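Local coordinates for protein carbonic anhydrase (Sordaria macrospora, PDB 4O1K) that catalyses the reversible hydration of carbon dioxide to bicarbonate as a tetrameric, zinc-dependent beta-carbonic anhydrase, at residues E145-D149 against R160-L164; P189-G193 against D205-F210. All coordinates share one frame; numbering follows the deposited sequence.

Contact 1. Residues E145-D149 against R160-L164; sequences EKELD and RLVEL
L148 and R160 mark the nearest backbone approach, CA to CA 7.4 Å, between helix segments 145-149 and 160-164, whose axes come within 11.1 Å and run nearly antiparallel at 153°. The gap is bridged by side chains, a leucine cluster on the buried side and a salt bridge beside it. L148 is the apolar residue the short helix sends into the contact. Its CD2 lies 3.8 Å from CG of R160, so the arginine's aliphatic stem serves as hydrophobic surface before its charge begins. L148 and L164 reach toward each other tip to tip, while L148 CD1 meets L161 CD1 at 4.0 Å with the two side chains crossing at about a right angle. Branched leucines suit this place because their paired methyls can fill the space between helices on several sides.

E147 crosses R160 at about a right angle. With CG anti to the backbone N (chi1 167°) and the chain extended beyond it, E147 spans the gap and presents OE2 2.8 Å from R160 NE, which meets it on the syn side but tilted 33° out of the carboxylate plane, while the oxygen itself lies practically in the guanidinium plane. R160 NH2 adds a weak bond to the same oxygen. On the arginine's own helix, NH1 bonds OE1 of E163 at 2.8 Å, and E163 OE2 is held in turn by the hydroxyl of Y113. L164 CD2 lies against one guanidinium face. A leucine in place of R160 would probably leave the carboxylates of E147 and E163 without their shared counter-charge and set E147 free to turn. One guanidinium thus ties two acids, probably easing their mutual repulsion, and its flat group is fixed between carboxylates at its edge and a methyl on its face.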
# COMPACT_ATOMS: atom_id res chain seq x y z
N GLU A 145 -13.36 21.66 7.84
CA GLU A 145 -13.29 21.88 9.27
C GLU A 145 -14.25 22.97 9.74
O GLU A 145 -14.91 22.83 10.78
CB GLU A 145 -11.88 22.29 9.63
CG GLU A 145 -11.56 22.08 11.06
CD GLU A 145 -10.13 22.44 11.36
OE1 GLU A 145 -9.27 22.20 10.49
OE2 GLU A 145 -9.89 22.97 12.46
N LYS A 146 -14.30 24.05 8.96
CA LYS A 146 -15.15 25.20 9.26
C LYS A 146 -16.62 24.81 9.31
O LYS A 146 -17.33 25.17 10.25
CB LYS A 146 -14.97 26.27 8.19
CG LYS A 146 -13.83 27.22 8.41
CD LYS A 146 -13.90 28.28 7.32
CE LYS A 146 -13.14 29.54 7.68
NZ LYS A 146 -13.63 30.68 6.83
N GLU A 147 -17.07 24.07 8.30
CA GLU A 147 -18.48 23.66 8.21
C GLU A 147 -18.81 22.70 9.34
O GLU A 147 -19.84 22.82 10.00
CB GLU A 147 -18.79 23.01 6.86
CG GLU A 147 -20.14 22.29 6.83
CD GLU A 147 -20.42 21.60 5.50
OE1 GLU A 147 -19.56 21.64 4.59
OE2 GLU A 147 -21.51 21.00 5.37
N LEU A 148 -17.91 21.74 9.58
CA LEU A 148 -18.17 20.70 10.56
C LEU A 148 -18.18 21.23 11.99
O LEU A 148 -19.11 20.93 12.76
CB LEU A 148 -17.19 19.54 10.40
CG LEU A 148 -17.47 18.63 9.19
CD1 LEU A 148 -16.33 17.64 8.88
CD2 LEU A 148 -18.80 17.89 9.40
N ASP A 149 -17.18 22.03 12.34
CA ASP A 149 -17.08 22.61 13.67
C ASP A 149 -18.28 23.50 13.99
O ASP A 149 -18.64 23.64 15.14
CB ASP A 149 -15.81 23.45 13.80
CG ASP A 149 -14.57 22.61 14.04
OD1 ASP A 149 -14.71 21.43 14.44
OD2 ASP A 149 -13.45 23.15 13.85
N ARG A 160 -22.95 14.39 9.09
CA ARG A 160 -22.45 15.27 8.06
C ARG A 160 -21.10 14.77 7.59
O ARG A 160 -20.82 14.78 6.41
CB ARG A 160 -22.37 16.73 8.54
CG ARG A 160 -22.09 17.74 7.42
CD ARG A 160 -23.11 17.64 6.26
NE ARG A 160 -22.72 18.51 5.15
CZ ARG A 160 -22.92 18.22 3.86
NH1 ARG A 160 -23.51 17.08 3.53
NH2 ARG A 160 -22.52 19.05 2.92
N LEU A 161 -20.25 14.35 8.53
CA LEU A 161 -18.94 13.77 8.18
C LEU A 161 -19.06 12.53 7.32
O LEU A 161 -18.27 12.31 6.39
CB LEU A 161 -18.16 13.42 9.45
CG LEU A 161 -16.79 12.77 9.23
CD1 LEU A 161 -15.90 13.65 8.36
CD2 LEU A 161 -16.11 12.48 10.56
N VAL A 162 -20.05 11.70 7.61
CA VAL A 162 -20.29 10.49 6.82
C VAL A 162 -20.56 10.92 5.38
O VAL A 162 -19.98 10.35 4.40
CB VAL A 162 -21.50 9.71 7.37
CG1 VAL A 162 -22.07 8.76 6.33
CG2 VAL A 162 -21.09 8.92 8.63
N GLU A 163 -21.40 11.96 5.26
CA GLU A 163 -21.80 12.47 3.94
C GLU A 163 -20.60 13.08 3.17
O GLU A 163 -20.37 12.78 1.98
CB GLU A 163 -22.91 13.52 4.10
CG GLU A 163 -24.21 12.92 4.67
CD GLU A 163 -25.25 13.96 5.05
OE1 GLU A 163 -24.98 15.18 4.95
OE2 GLU A 163 -26.36 13.55 5.45
N LEU A 164 -19.89 13.97 3.82
CA LEU A 164 -18.70 14.57 3.21
C LEU A 164 -17.65 13.54 2.84
O LEU A 164 -16.91 13.72 1.87
CB LEU A 164 -18.10 15.62 4.14
CG LEU A 164 -19.04 16.83 4.22
CD1 LEU A 164 -18.63 17.71 5.37
CD2 LEU A 164 -18.97 17.60 2.92

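Contact 2. Residues P189-G193 against D205-F210; sequences PVIHG and DLNVDF
The start of strand 190-197, part of the mixed beta-sheet of the beta-carbonic anhydrase fold, is flanked by the turn that leads from strand 202-205, outermost in this chain's sheet, into helix 210-218 and runs alongside it in the opposite sense. G193 O accepts a hydrogen bond from L206 N at 3.0 Å, joining strand to turn. D205 shapes that turn: its OD1 accepts from the backbone N of N207, which lies above the carboxylate plane, an Asx turn. V208 sets CG2 3.7 Å from G193 CA, where a beta-carbon would clash, so glycine suits the strand here.

At the other end F210, the first residue of its helix, lays its ring over the strand. CG stands anti to the backbone N (chi1 165°), which carries the ring across to I191, whose backbone N lies over the ring centre. I191 CB meets F210 CD1 at 3.9 Å, and V190 CG1 approaches CE2. Y183 meets the F210 ring edge-to-face, and L179 and V174 add apolar contacts from neighbouring helices.

Water bridges the two backbones where they do not bond directly. One molecule links I191 O with V208 O; another accepts from both G193 N and V208 N while donating to D205 OD1 at 2.9 Å.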
# COMPACT_ATOMS: atom_id res chain seq x y z
N PRO A 189 -18.04 5.44 -17.02
CA PRO A 189 -19.08 5.35 -15.99
C PRO A 189 -19.44 6.70 -15.40
O PRO A 189 -18.66 7.65 -15.45
CB PRO A 189 -18.42 4.49 -14.90
CG PRO A 189 -16.96 4.77 -15.04
CD PRO A 189 -16.76 4.89 -16.54
N VAL A 190 -20.64 6.78 -14.84
CA VAL A 190 -20.96 7.95 -14.05
C VAL A 190 -20.85 7.54 -12.58
O VAL A 190 -21.00 6.36 -12.22
CB VAL A 190 -22.33 8.55 -14.38
CG1 VAL A 190 -22.35 9.09 -15.82
CG2 VAL A 190 -23.43 7.52 -14.18
N ILE A 191 -20.60 8.53 -11.76
CA ILE A 191 -20.28 8.30 -10.37
C ILE A 191 -21.40 8.78 -9.46
O ILE A 191 -21.94 9.88 -9.67
CB ILE A 191 -19.01 9.05 -10.05
CG1 ILE A 191 -17.83 8.18 -10.47
CG2 ILE A 191 -18.91 9.39 -8.59
CD1 ILE A 191 -16.58 8.86 -10.31
N HIS A 192 -21.74 7.97 -8.46
CA HIS A 192 -22.80 8.32 -7.52
C HIS A 192 -22.28 8.26 -6.10
O HIS A 192 -21.45 7.40 -5.78
CB HIS A 192 -23.95 7.34 -7.62
CG HIS A 192 -24.41 7.07 -9.01
ND1 HIS A 192 -25.42 7.80 -9.61
CD2 HIS A 192 -24.04 6.13 -9.91
CE1 HIS A 192 -25.63 7.33 -10.83
NE2 HIS A 192 -24.81 6.31 -11.03
N GLY A 193 -22.79 9.15 -5.25
CA GLY A 193 -22.46 9.13 -3.83
C GLY A 193 -23.77 8.95 -3.09
O GLY A 193 -24.62 9.81 -3.14
N ASP A 205 -29.61 9.75 -2.03
CA ASP A 205 -28.66 10.23 -3.02
C ASP A 205 -28.11 11.58 -2.52
O ASP A 205 -28.87 12.49 -2.22
CB ASP A 205 -29.38 10.40 -4.36
CG ASP A 205 -28.43 10.70 -5.50
OD1 ASP A 205 -27.22 10.86 -5.25
OD2 ASP A 205 -28.91 10.80 -6.66
N LEU A 206 -26.79 11.69 -2.44
CA LEU A 206 -26.16 12.95 -2.05
C LEU A 206 -26.07 13.87 -3.24
O LEU A 206 -25.62 15.03 -3.11
CB LEU A 206 -24.76 12.68 -1.51
CG LEU A 206 -24.82 11.84 -0.25
CD1 LEU A 206 -23.40 11.63 0.27
CD2 LEU A 206 -25.71 12.50 0.80
N ASN A 207 -26.53 13.38 -4.39
CA ASN A 207 -26.59 14.19 -5.61
C ASN A 207 -25.23 14.82 -5.88
O ASN A 207 -25.12 16.04 -6.05
CB ASN A 207 -27.69 15.24 -5.51
CG ASN A 207 -29.06 14.61 -5.28
OD1 ASN A 207 -29.38 13.58 -5.86
ND2 ASN A 207 -29.85 15.21 -4.41
N VAL A 208 -24.22 13.97 -5.90
CA VAL A 208 -22.84 14.37 -6.17
C VAL A 208 -22.75 14.99 -7.56
O VAL A 208 -23.09 14.34 -8.56
CB VAL A 208 -21.91 13.16 -6.07
CG1 VAL A 208 -20.54 13.50 -6.58
CG2 VAL A 208 -21.83 12.66 -4.63
N ASP A 209 -22.32 16.24 -7.64
CA ASP A 209 -22.28 16.94 -8.92
C ASP A 209 -21.06 16.47 -9.72
O ASP A 209 -19.99 17.06 -9.64
CB ASP A 209 -22.25 18.45 -8.71
CG ASP A 209 -22.46 19.24 -10.00
OD1 ASP A 209 -22.85 20.42 -9.91
OD2 ASP A 209 -22.24 18.66 -11.09
N PHE A 210 -21.25 15.39 -10.48
CA PHE A 210 -20.15 14.65 -11.08
C PHE A 210 -19.36 15.46 -12.10
O PHE A 210 -18.13 15.46 -12.09
CB PHE A 210 -20.70 13.34 -11.67
CG PHE A 210 -19.77 12.65 -12.62
CD1 PHE A 210 -18.51 12.23 -12.21
CD2 PHE A 210 -20.17 12.39 -13.92
CE1 PHE A 210 -17.66 11.58 -13.09
CE2 PHE A 210 -19.34 11.75 -14.80
CZ PHE A 210 -18.08 11.34 -14.40
O HOH W 1 -24.11 11.48 -9.12
O HOH W 2 -27.26 9.01 -8.38
O HOH W 3 -24.65 11.21 -6.51

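In the fold
The contacts follow one another along the chain: contact 1 closes before contact 2 opens, and their centres lie 18 Å apart. Contact 1 pairs two helices about 19 Å from the centre of the chain; contact 2 lies nearer that centre, at about 12 Å, on the mixed sheet. Helix 154-174 connects them, carrying one half of contact 1 and, further along, packing V173 and V174 against contact 2. They also touch directly, E163 O lying 3.7 Å from L206 CD1. The long helix therefore joins the short helix 145-150 to the sheet whose strands 51-56 and 106-112 end in the zinc ligands C56 and H112.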